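Local coordinates for protein response regulator aspartate phosphatase H (Bacillus subtilis, PDB 3Q15) that dephosphorylates the sporulation phosphotransferase Spo0F and also acts on the competence regulator ComA, helping to separate competence from sporulation in time, at residues L99-L104 / K129-V134; Y177-I182 / I215-F220; Y334-A339 / R360-A365. All coordinates share one frame; numbering follows the deposited sequence.

Contact 1 of 3, residues L99-L104 / K129-V134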
loop_
_atom_site.group_PDB
_atom_site.type_symbol
_atom_site.label_atom_id
_atom_site.label_comp_id
_atom_site.label_asym_id
_atom_site.label_seq_id
_atom_site.Cartn_x
_atom_site.Cartn_y
_atom_site.Cartn_z
ATOM N N LEU A 99 11.130 1.450 22.171
ATOM C CA LEU A 99 9.843 1.091 22.761
ATOM C C LEU A 99 8.697 1.618 21.912
ATOM O O LEU A 99 7.736 0.902 21.633
ATOM C CB LEU A 99 9.717 1.639 24.186
ATOM C CG LEU A 99 10.624 1.028 25.250
ATOM C CD1 LEU A 99 10.350 1.686 26.593
ATOM C CD2 LEU A 99 10.419 -0.475 25.330
ATOM N N LYS A 100 8.804 2.879 21.507
ATOM C CA LYS A 100 7.789 3.494 20.673
ATOM C C LYS A 100 7.616 2.696 19.386
ATOM O O LYS A 100 6.495 2.472 18.933
ATOM C CB LYS A 100 8.163 4.942 20.353
ATOM C CG LYS A 100 7.106 5.692 19.564
ATOM C CD LYS A 100 7.461 7.165 19.435
ATOM C CE LYS A 100 6.304 7.964 18.853
ATOM N NZ LYS A 100 6.638 9.411 18.725
ATOM N N TYR A 101 8.731 2.263 18.808
ATOM C CA TYR A 101 8.707 1.510 17.559
ATOM C C TYR A 101 7.970 0.190 17.728
ATOM O O TYR A 101 7.134 -0.180 16.901
ATOM C CB TYR A 101 10.129 1.245 17.057
ATOM C CG TYR A 101 10.197 0.168 15.994
ATOM C CD1 TYR A 101 10.613 -1.119 16.307
ATOM C CD2 TYR A 101 9.826 0.436 14.684
ATOM C CE1 TYR A 101 10.671 -2.105 15.340
ATOM C CE2 TYR A 101 9.878 -0.543 13.713
ATOM C CZ TYR A 101 10.302 -1.811 14.043
ATOM O OH TYR A 101 10.356 -2.785 13.068
ATOM N N TYR A 102 8.281 -0.516 18.806
ATOM C CA TYR A 102 7.643 -1.794 19.089
ATOM C C TYR A 102 6.147 -1.650 19.367
ATOM O O TYR A 102 5.343 -2.434 18.863
ATOM C CB TYR A 102 8.337 -2.482 20.264
ATOM C CG TYR A 102 9.585 -3.243 19.869
ATOM C CD1 TYR A 102 10.718 -3.220 20.673
ATOM C CD2 TYR A 102 9.625 -3.994 18.701
ATOM C CE1 TYR A 102 11.858 -3.915 20.322
ATOM C CE2 TYR A 102 10.763 -4.696 18.340
ATOM C CZ TYR A 102 11.878 -4.651 19.159
ATOM O OH TYR A 102 13.017 -5.338 18.823
ATOM N N SER A 103 5.776 -0.654 20.167
ATOM C CA SER A 103 4.375 -0.475 20.530
ATOM C C SER A 103 3.520 -0.291 19.281
ATOM O O SER A 103 2.428 -0.842 19.186
ATOM C CB SER A 103 4.192 0.713 21.485
ATOM O OG SER A 103 4.516 1.940 20.848
ATOM N N LEU A 104 4.037 0.479 18.329
ATOM C CA LEU A 104 3.352 0.738 17.069
ATOM C C LEU A 104 3.378 -0.487 16.160
ATOM O O LEU A 104 2.397 -0.796 15.480
ATOM C CB LEU A 104 4.001 1.924 16.352
ATOM C CG LEU A 104 3.871 3.296 17.016
ATOM C CD1 LEU A 104 4.848 4.288 16.402
ATOM C CD2 LEU A 104 2.435 3.805 16.914
ATOM N N LYS A 129 8.228 5.363 10.563
ATOM C CA LYS A 129 8.801 6.684 10.849
ATOM C C LYS A 129 9.796 6.642 12.003
ATOM O O LYS A 129 10.604 7.556 12.168
ATOM C CB LYS A 129 7.708 7.713 11.156
ATOM C CG LYS A 129 6.682 7.905 10.050
ATOM C CD LYS A 129 5.717 9.038 10.386
ATOM C CE LYS A 129 4.407 8.907 9.617
ATOM N NZ LYS A 129 4.617 8.792 8.148
ATOM N N GLU A 130 9.728 5.585 12.807
ATOM C CA GLU A 130 10.637 5.415 13.938
ATOM C C GLU A 130 11.955 4.765 13.525
ATOM O O GLU A 130 12.957 4.868 14.234
ATOM C CB GLU A 130 9.978 4.589 15.043
ATOM C CG GLU A 130 8.766 5.250 15.673
ATOM C CD GLU A 130 9.089 6.620 16.234
ATOM O OE1 GLU A 130 8.229 7.520 16.131
ATOM O OE2 GLU A 130 10.201 6.793 16.777
ATOM N N LEU A 131 11.950 4.095 12.379
ATOM C CA LEU A 131 13.144 3.412 11.892
ATOM C C LEU A 131 14.355 4.330 11.712
ATOM O O LEU A 131 15.459 3.971 12.109
ATOM C CB LEU A 131 12.854 2.658 10.591
ATOM C CG LEU A 131 12.200 1.282 10.718
ATOM C CD1 LEU A 131 13.059 0.348 11.555
ATOM C CD2 LEU A 131 10.824 1.410 11.319
ATOM N N PRO A 132 14.154 5.513 11.101
ATOM C CA PRO A 132 15.270 6.431 10.840
ATOM C C PRO A 132 16.074 6.755 12.092
ATOM O O PRO A 132 17.224 7.185 11.995
ATOM C CB PRO A 132 14.568 7.695 10.337
ATOM C CG PRO A 132 13.313 7.194 9.714
ATOM C CD PRO A 132 12.884 6.033 10.564
ATOM N N PHE A 133 15.471 6.551 13.258
ATOM C CA PHE A 133 16.137 6.847 14.518
ATOM C C PHE A 133 16.825 5.609 15.084
ATOM O O PHE A 133 17.376 5.640 16.185
ATOM C CB PHE A 133 15.136 7.428 15.515
ATOM C CG PHE A 133 14.507 8.710 15.052
ATOM C CD1 PHE A 133 15.067 9.933 15.388
ATOM C CD2 PHE A 133 13.366 8.694 14.266
ATOM C CE1 PHE A 133 14.495 11.115 14.957
ATOM C CE2 PHE A 133 12.787 9.873 13.830
ATOM C CZ PHE A 133 13.353 11.084 14.177
ATOM N N VAL A 134 16.795 4.525 14.315
ATOM C CA VAL A 134 17.484 3.296 14.689
ATOM C C VAL A 134 18.720 3.072 13.821
ATOM O O VAL A 134 18.614 2.920 12.604
ATOM C CB VAL A 134 16.555 2.074 14.577
ATOM C CG1 VAL A 134 17.354 0.785 14.708
ATOM C CG2 VAL A 134 15.463 2.145 15.629
HETATM O O HOH W 1 9.207 9.907 17.732
#

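Contact 2 of 3, residues Y177-I182 / I215-F220. With SO4 (sulfate ion), chain F.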
loop_
_atom_site.group_PDB
_atom_site.type_symbol
_atom_site.label_atom_id
_atom_site.label_comp_id
_atom_site.label_asym_id
_atom_site.label_seq_id
_atom_site.Cartn_x
_atom_site.Cartn_y
_atom_site.Cartn_z
ATOM N N TYR A 177 23.010 -13.558 6.044
ATOM C CA TYR A 177 21.555 -13.638 6.138
ATOM C C TYR A 177 20.945 -14.347 4.931
ATOM O O TYR A 177 20.027 -13.828 4.294
ATOM C CB TYR A 177 20.948 -12.242 6.299
ATOM C CG TYR A 177 21.053 -11.684 7.703
ATOM C CD1 TYR A 177 22.212 -11.060 8.139
ATOM C CD2 TYR A 177 19.990 -11.782 8.593
ATOM C CE1 TYR A 177 22.313 -10.550 9.421
ATOM C CE2 TYR A 177 20.081 -11.274 9.878
ATOM C CZ TYR A 177 21.245 -10.659 10.286
ATOM O OH TYR A 177 21.341 -10.154 11.561
ATOM N N SER A 178 21.456 -15.537 4.624
ATOM C CA SER A 178 21.002 -16.292 3.458
ATOM C C SER A 178 19.564 -16.776 3.609
ATOM O O SER A 178 18.787 -16.746 2.655
ATOM C CB SER A 178 21.935 -17.476 3.184
ATOM O OG SER A 178 22.065 -18.305 4.326
ATOM N N ILE A 179 19.213 -17.222 4.810
ATOM C CA ILE A 179 17.853 -17.681 5.083
ATOM C C ILE A 179 16.819 -16.610 4.731
ATOM O O ILE A 179 15.861 -16.875 4.002
ATOM C CB ILE A 179 17.683 -18.100 6.558
ATOM C CG1 ILE A 179 18.554 -19.319 6.869
ATOM C CG2 ILE A 179 16.222 -18.391 6.868
ATOM C CD1 ILE A 179 18.306 -20.499 5.948
ATOM N N ARG A 180 17.012 -15.403 5.255
ATOM C CA ARG A 180 16.106 -14.295 4.964
ATOM C C ARG A 180 16.098 -13.971 3.476
ATOM O O ARG A 180 15.089 -13.517 2.941
ATOM C CB ARG A 180 16.486 -13.045 5.766
ATOM C CG ARG A 180 15.886 -12.988 7.166
ATOM C CD ARG A 180 14.376 -12.801 7.114
ATOM N NE ARG A 180 13.817 -12.483 8.426
ATOM C CZ ARG A 180 12.870 -13.190 9.035
ATOM N NH1 ARG A 180 12.358 -14.267 8.454
ATOM N NH2 ARG A 180 12.427 -12.814 10.227
ATOM N N THR A 181 17.229 -14.203 2.818
ATOM C CA THR A 181 17.364 -13.938 1.391
ATOM C C THR A 181 16.501 -14.904 0.599
ATOM O O THR A 181 15.813 -14.513 -0.338
ATOM C CB THR A 181 18.837 -14.075 0.937
ATOM O OG1 THR A 181 19.637 -13.099 1.615
ATOM C CG2 THR A 181 18.967 -13.864 -0.563
ATOM N N ILE A 182 16.541 -16.173 0.988
ATOM C CA ILE A 182 15.728 -17.194 0.349
ATOM C C ILE A 182 14.248 -16.908 0.573
ATOM O O ILE A 182 13.451 -16.944 -0.367
ATOM C CB ILE A 182 16.076 -18.593 0.872
ATOM C CG1 ILE A 182 17.499 -18.976 0.442
ATOM C CG2 ILE A 182 15.068 -19.612 0.370
ATOM C CD1 ILE A 182 17.999 -20.269 1.035
ATOM N N ILE A 215 24.277 -23.256 0.984
ATOM C CA ILE A 215 24.274 -23.332 2.442
ATOM C C ILE A 215 23.883 -24.719 2.938
ATOM O O ILE A 215 23.742 -24.937 4.141
ATOM C CB ILE A 215 23.333 -22.285 3.067
ATOM C CG1 ILE A 215 21.906 -22.473 2.548
ATOM C CG2 ILE A 215 23.829 -20.879 2.774
ATOM C CD1 ILE A 215 20.937 -21.449 3.072
ATOM N N GLN A 216 23.712 -25.652 2.005
ATOM C CA GLN A 216 23.341 -27.026 2.334
ATOM C C GLN A 216 22.177 -27.104 3.320
ATOM O O GLN A 216 22.268 -27.772 4.350
ATOM C CB GLN A 216 24.547 -27.807 2.866
ATOM C CG GLN A 216 25.607 -28.095 1.810
ATOM C CD GLN A 216 26.803 -28.850 2.359
ATOM O OE1 GLN A 216 27.038 -28.878 3.567
ATOM N NE2 GLN A 216 27.569 -29.470 1.467
ATOM N N ASN A 217 21.086 -26.414 2.998
ATOM C CA ASN A 217 19.867 -26.488 3.795
ATOM C C ASN A 217 18.820 -27.332 3.078
ATOM O O ASN A 217 18.204 -26.882 2.115
ATOM C CB ASN A 217 19.326 -25.085 4.085
ATOM C CG ASN A 217 18.158 -25.098 5.055
ATOM O OD1 ASN A 217 17.175 -25.810 4.853
ATOM N ND2 ASN A 217 18.267 -24.312 6.123
ATOM N N ASP A 218 18.628 -28.560 3.549
ATOM C CA ASP A 218 17.750 -29.514 2.877
ATOM C C ASP A 218 16.299 -29.043 2.789
ATOM O O ASP A 218 15.669 -29.148 1.735
ATOM C CB ASP A 218 17.816 -30.878 3.563
ATOM C CG ASP A 218 19.201 -31.490 3.502
ATOM O OD1 ASP A 218 19.636 -32.072 4.517
ATOM O OD2 ASP A 218 19.852 -31.392 2.438
ATOM N N ARG A 219 15.765 -28.527 3.889
ATOM C CA ARG A 219 14.383 -28.069 3.882
ATOM C C ARG A 219 14.157 -27.052 2.767
ATOM O O ARG A 219 13.219 -27.183 1.983
ATOM C CB ARG A 219 13.978 -27.485 5.237
ATOM C CG ARG A 219 12.586 -26.861 5.238
ATOM C CD ARG A 219 12.074 -26.638 6.652
ATOM N NE ARG A 219 11.917 -27.902 7.365
ATOM C CZ ARG A 219 10.816 -28.646 7.338
ATOM N NH1 ARG A 219 9.763 -28.253 6.633
ATOM N NH2 ARG A 219 10.768 -29.785 8.017
ATOM N N PHE A 220 15.026 -26.048 2.690
ATOM C CA PHE A 220 14.876 -24.999 1.686
ATOM C C PHE A 220 15.224 -25.468 0.277
ATOM O O PHE A 220 14.811 -24.855 -0.706
ATOM C CB PHE A 220 15.684 -23.759 2.064
ATOM C CG PHE A 220 15.044 -22.932 3.135
ATOM C CD1 PHE A 220 13.858 -22.258 2.890
ATOM C CD2 PHE A 220 15.623 -22.828 4.389
ATOM C CE1 PHE A 220 13.259 -21.497 3.878
ATOM C CE2 PHE A 220 15.032 -22.068 5.380
ATOM C CZ PHE A 220 13.850 -21.402 5.126
HETATM S S SO4 F . 10.237 -15.785 11.074
HETATM O O1 SO4 F . 11.490 -16.353 10.582
HETATM O O2 SO4 F . 9.573 -16.755 11.938
HETATM O O3 SO4 F . 10.510 -14.565 11.830
HETATM O O4 SO4 F . 9.372 -15.475 9.938
#

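Contact 3 of 3, residues Y334-A339 / R360-A365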
loop_
_atom_site.group_PDB
_atom_site.type_symbol
_atom_site.label_atom_id
_atom_site.label_comp_id
_atom_site.label_asym_id
_atom_site.label_seq_id
_atom_site.Cartn_x
_atom_site.Cartn_y
_atom_site.Cartn_z
ATOM N N TYR A 334 -10.120 -22.858 -1.643
ATOM C CA TYR A 334 -10.150 -24.273 -1.997
ATOM C C TYR A 334 -11.351 -24.573 -2.882
ATOM O O TYR A 334 -11.261 -25.362 -3.818
ATOM C CB TYR A 334 -10.193 -25.152 -0.745
ATOM C CG TYR A 334 -8.916 -25.150 0.062
ATOM C CD1 TYR A 334 -7.787 -24.466 -0.377
ATOM C CD2 TYR A 334 -8.835 -25.842 1.261
ATOM C CE1 TYR A 334 -6.615 -24.465 0.364
ATOM C CE2 TYR A 334 -7.670 -25.849 2.007
ATOM C CZ TYR A 334 -6.564 -25.160 1.555
ATOM O OH TYR A 334 -5.402 -25.163 2.295
ATOM N N ILE A 335 -12.477 -23.939 -2.577
ATOM C CA ILE A 335 -13.682 -24.117 -3.372
ATOM C C ILE A 335 -13.434 -23.662 -4.802
ATOM O O ILE A 335 -13.746 -24.382 -5.748
ATOM C CB ILE A 335 -14.872 -23.351 -2.774
ATOM C CG1 ILE A 335 -15.229 -23.928 -1.406
ATOM C CG2 ILE A 335 -16.077 -23.403 -3.707
ATOM C CD1 ILE A 335 -16.457 -23.307 -0.787
ATOM N N GLU A 336 -12.860 -22.474 -4.955
ATOM C CA GLU A 336 -12.573 -21.939 -6.283
ATOM C C GLU A 336 -11.682 -22.867 -7.107
ATOM O O GLU A 336 -11.971 -23.140 -8.273
ATOM C CB GLU A 336 -11.929 -20.555 -6.200
ATOM C CG GLU A 336 -11.573 -19.995 -7.564
ATOM C CD GLU A 336 -11.027 -18.584 -7.512
ATOM O OE1 GLU A 336 -10.768 -18.018 -8.595
ATOM O OE2 GLU A 336 -10.858 -18.039 -6.402
ATOM N N ALA A 337 -10.595 -23.335 -6.500
ATOM C CA ALA A 337 -9.632 -24.181 -7.193
ATOM C C ALA A 337 -10.234 -25.532 -7.575
ATOM O O ALA A 337 -10.119 -25.967 -8.721
ATOM C CB ALA A 337 -8.384 -24.371 -6.339
ATOM N N CYS A 338 -10.885 -26.186 -6.618
ATOM C CA CYS A 338 -11.537 -27.466 -6.886
ATOM C C CYS A 338 -12.652 -27.328 -7.918
ATOM O O CYS A 338 -12.790 -28.163 -8.812
ATOM C CB CYS A 338 -12.084 -28.078 -5.597
ATOM S SG CYS A 338 -10.805 -28.613 -4.442
ATOM N N ALA A 339 -13.446 -26.271 -7.794
ATOM C CA ALA A 339 -14.535 -26.028 -8.734
ATOM C C ALA A 339 -13.989 -25.767 -10.133
ATOM O O ALA A 339 -14.620 -26.112 -11.132
ATOM C CB ALA A 339 -15.388 -24.860 -8.271
ATOM N N ARG A 360 -20.258 -21.416 -11.836
ATOM C CA ARG A 360 -20.985 -20.518 -10.943
ATOM C C ARG A 360 -20.432 -20.580 -9.519
ATOM O O ARG A 360 -20.386 -19.571 -8.816
ATOM C CB ARG A 360 -22.488 -20.825 -10.946
ATOM C CG ARG A 360 -23.203 -20.497 -12.254
ATOM C CD ARG A 360 -24.737 -20.477 -12.096
ATOM N NE ARG A 360 -25.275 -21.732 -11.575
ATOM C CZ ARG A 360 -25.550 -22.799 -12.321
ATOM N NH1 ARG A 360 -25.341 -22.765 -13.628
ATOM N NH2 ARG A 360 -26.033 -23.903 -11.762
ATOM N N LYS A 361 -20.021 -21.772 -9.098
ATOM C CA LYS A 361 -19.403 -21.947 -7.792
ATOM C C LYS A 361 -18.061 -21.220 -7.752
ATOM O O LYS A 361 -17.660 -20.679 -6.718
ATOM C CB LYS A 361 -19.198 -23.430 -7.476
ATOM C CG LYS A 361 -20.471 -24.265 -7.452
ATOM C CD LYS A 361 -20.180 -25.689 -7.000
ATOM C CE LYS A 361 -21.333 -26.628 -7.322
ATOM N NZ LYS A 361 -22.607 -26.208 -6.670
ATOM N N VAL A 362 -17.372 -21.216 -8.888
ATOM C CA VAL A 362 -16.093 -20.530 -9.005
ATOM C C VAL A 362 -16.275 -19.036 -8.804
ATOM O O VAL A 362 -15.623 -18.436 -7.953
ATOM C CB VAL A 362 -15.449 -20.749 -10.381
ATOM C CG1 VAL A 362 -14.213 -19.866 -10.521
ATOM C CG2 VAL A 362 -15.098 -22.222 -10.582
ATOM N N LEU A 363 -17.166 -18.440 -9.592
ATOM C CA LEU A 363 -17.411 -17.003 -9.513
ATOM C C LEU A 363 -17.910 -16.603 -8.123
ATOM O O LEU A 363 -17.526 -15.559 -7.591
ATOM C CB LEU A 363 -18.392 -16.555 -10.601
ATOM C CG LEU A 363 -17.936 -16.825 -12.041
ATOM C CD1 LEU A 363 -18.948 -16.287 -13.044
ATOM C CD2 LEU A 363 -16.560 -16.231 -12.305
ATOM N N LYS A 364 -18.751 -17.447 -7.534
ATOM C CA LYS A 364 -19.244 -17.214 -6.180
ATOM C C LYS A 364 -18.095 -17.202 -5.171
ATOM O O LYS A 364 -17.971 -16.274 -4.369
ATOM C CB LYS A 364 -20.279 -18.274 -5.792
ATOM C CG LYS A 364 -20.865 -18.096 -4.403
ATOM C CD LYS A 364 -21.641 -16.796 -4.296
ATOM C CE LYS A 364 -22.118 -16.551 -2.871
ATOM N NZ LYS A 364 -22.932 -17.683 -2.350
ATOM N N ALA A 365 -17.257 -18.231 -5.215
ATOM C CA ALA A 365 -16.124 -18.323 -4.303
ATOM C C ALA A 365 -15.227 -17.086 -4.395
ATOM O O ALA A 365 -14.746 -16.585 -3.382
ATOM C CB ALA A 365 -15.328 -19.581 -4.569
#

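Contact 1 of 3, residues L99-L104 / K129-V134
At the first predicted tetratricopeptide repeat (101-134), Glu130 and Leu131 of the turn that follows helix 117-128 fold back onto Lys100, Tyr101 and Leu104 of helix 93-113. Glu130 faces the helix and meets all three of those residues. Its CB lies 3.9 Å from Tyr101 CB, at the edge of the tyrosine ring and near the ring plane. One carbon further out, Glu130 CG meets Leu104 CD1 at 4.1 Å, the two side chains crossing at about a right angle. Bending at chi2 (-56°) turns the carboxylate to the extended chain of Lys100, whose CD passes 3.4 Å from Glu130 OE1. The ends pair as a salt bridge, Lys100 NZ to Glu130 OE1 3.6 Å. A water closes this link into a triangle: it accepts from Lys100 NZ at 2.8 Å and donates to Glu130 OE1 at 3.0 Å, so that a rather long ion pair is supplemented by a water bridge made of two hydrogen bonds. On the buried side, Leu131 reaches across to Tyr101, its CD2 only 3.2 Å from Tyr101 CE2, a tight, oblique approach to the ring. Residues 131-133 form a short 3-10 turn, with Phe133 N bonded to Glu130 O. The contact thus grades from a solvated ion pair to apolar packing. An aromatic side chain of a different protein in the assembly packs on Val134. Within the chain, Tyr101 also touches Glu139 and Phe143, and Leu131 touches Lys140, all on helix 137-153, while Leu104 lies on Tyr123, Glu126 and Ala127 of helix 117-128.

Contact 2 of 3, residues Y177-I182 / I215-F220
Ser178, in the first turn of helix 178-194, meets Ile215 at the close of helix 198-214, at the two ends of the third predicted tetratricopeptide repeat (182-215). The serine OG lies 3.5 Å from Ile215 CG2, a van der Waals touch. Next along, Ile179 sends CD1 over to the start of helix 218-235, where it comes 3.7 Å from Phe220 CE2, the two side chains crossing at about a right angle; the same methyl also touches the amide of Asn217 and Ile215 CD1. Arg180 points away from the second segment and holds a sulfate, probably from the crystallisation liquor. Its NH2 donates to sulfate O3 almost straight (3.1 Å, 170°) and its NH1 to O1 along a more bent path (138°), with the sulfur in the guanidinium plane, at its edge. Glu142 and Gln183 bind the same guanidinium, and Phe145 adds a cation-pi contact. Thr181 OG1 and N both reach Tyr177 O, from opposite faces of that carbonyl. Ile182, one turn on from Ser178, sets CD1 tip to tip with Ile215 CD1 at 3.8 Å and CG2 at 3.8 Å from Phe220 CD1. With chi1 58°, Ile215 directs CD1 at these isoleucines. Beyond it, a Schellman motif at Gln216 ends one helix and Asn217 caps the next, OD1 accepting from Phe220 N (3.1 Å). The contact thus packs the first turn of helix 178-194 against the turn between helices 198-214 and 218-235, with no hydrogen bond across. On helix 198-214, Leu211 and Ala212 touch Ile182, and Ala212 also touches Phe220, while helix 157-172 meets Thr181 through Leu168 and Tyr171.

Contact 3 of 3, residues Y334-A339 / R360-A365
The flat group among the touching residues is the carboxylate of Glu336, carried past Val362 at the end of an extended chain. Its OE1 forms a salt bridge with Arg340 and accepts from the Gln366 amide, so two neighbouring side chains hold the acid, and across the contact the Glu336 side chain packs through CB and CG. This is an antiparallel helix pair in the sixth predicted tetratricopeptide repeat (336-369): helices 332-348 and 352-372, joined by a short turn, run side by side with local axes 8.2 Å apart and N-to-C directions at 155°. Ala339 and Ala365, both pointing into the interface, are consistent with this closeness. The backbones come nearest at Glu336 and Val362, whose CA atoms are 4.7 Å apart.

Ala365 points at the helix 332-348 segment and touches Ile335 and Glu336. Its CB lies 4.0 Å from Ile335 CG2, 3.9 Å from Glu336 CB and 3.8 Å from the backbone nitrogen Glu336 N. Glu336 has CG anti to its own nitrogen (chi1 178°), which brings that carbon to 4.0 Å from Val362 CG1 as the two side chains cross at about a right angle. Lys361 contributes only the root of its side chain: CB touches Ala339 CB while the chain leads its amine away from the helix 332-348 segment.

Behind this seam, Ile335 and Cys338 pack on helix 316-328, both touching Phe326. On the outer side a second copy of the protein approaches: Leu363 of that subunit packs on Val362, and its Glu347 forms a salt bridge with Arg360. Packing between the helices is tightest where the two branches of Val362 divide: CG1 goes to Glu336, whereas CG2 settles on Ala339, 3.5 Å from Ala339 CB.

The contacts follow one another along the chain, each between pieces close in sequence, as expected of a repeat array. Contact 1 and contact 2 have centres 29 Å apart and nearest atoms about 11 Å apart; contact 3 has its centre 42 Å from that of contact 1 and 35 Å from that of contact 2, on the opposite side of the chain's centre from both. A residue in each of contacts 1 and 2, Val134 and Tyr177, packs on a chain of another protein, whereas contact 3 meets a second copy of this one. The sulfate is bound by Arg180 of segment 177-182, on the side away from segment 215-220, and the Ile179 side chain is about 13 Å from a bound magnesium ion.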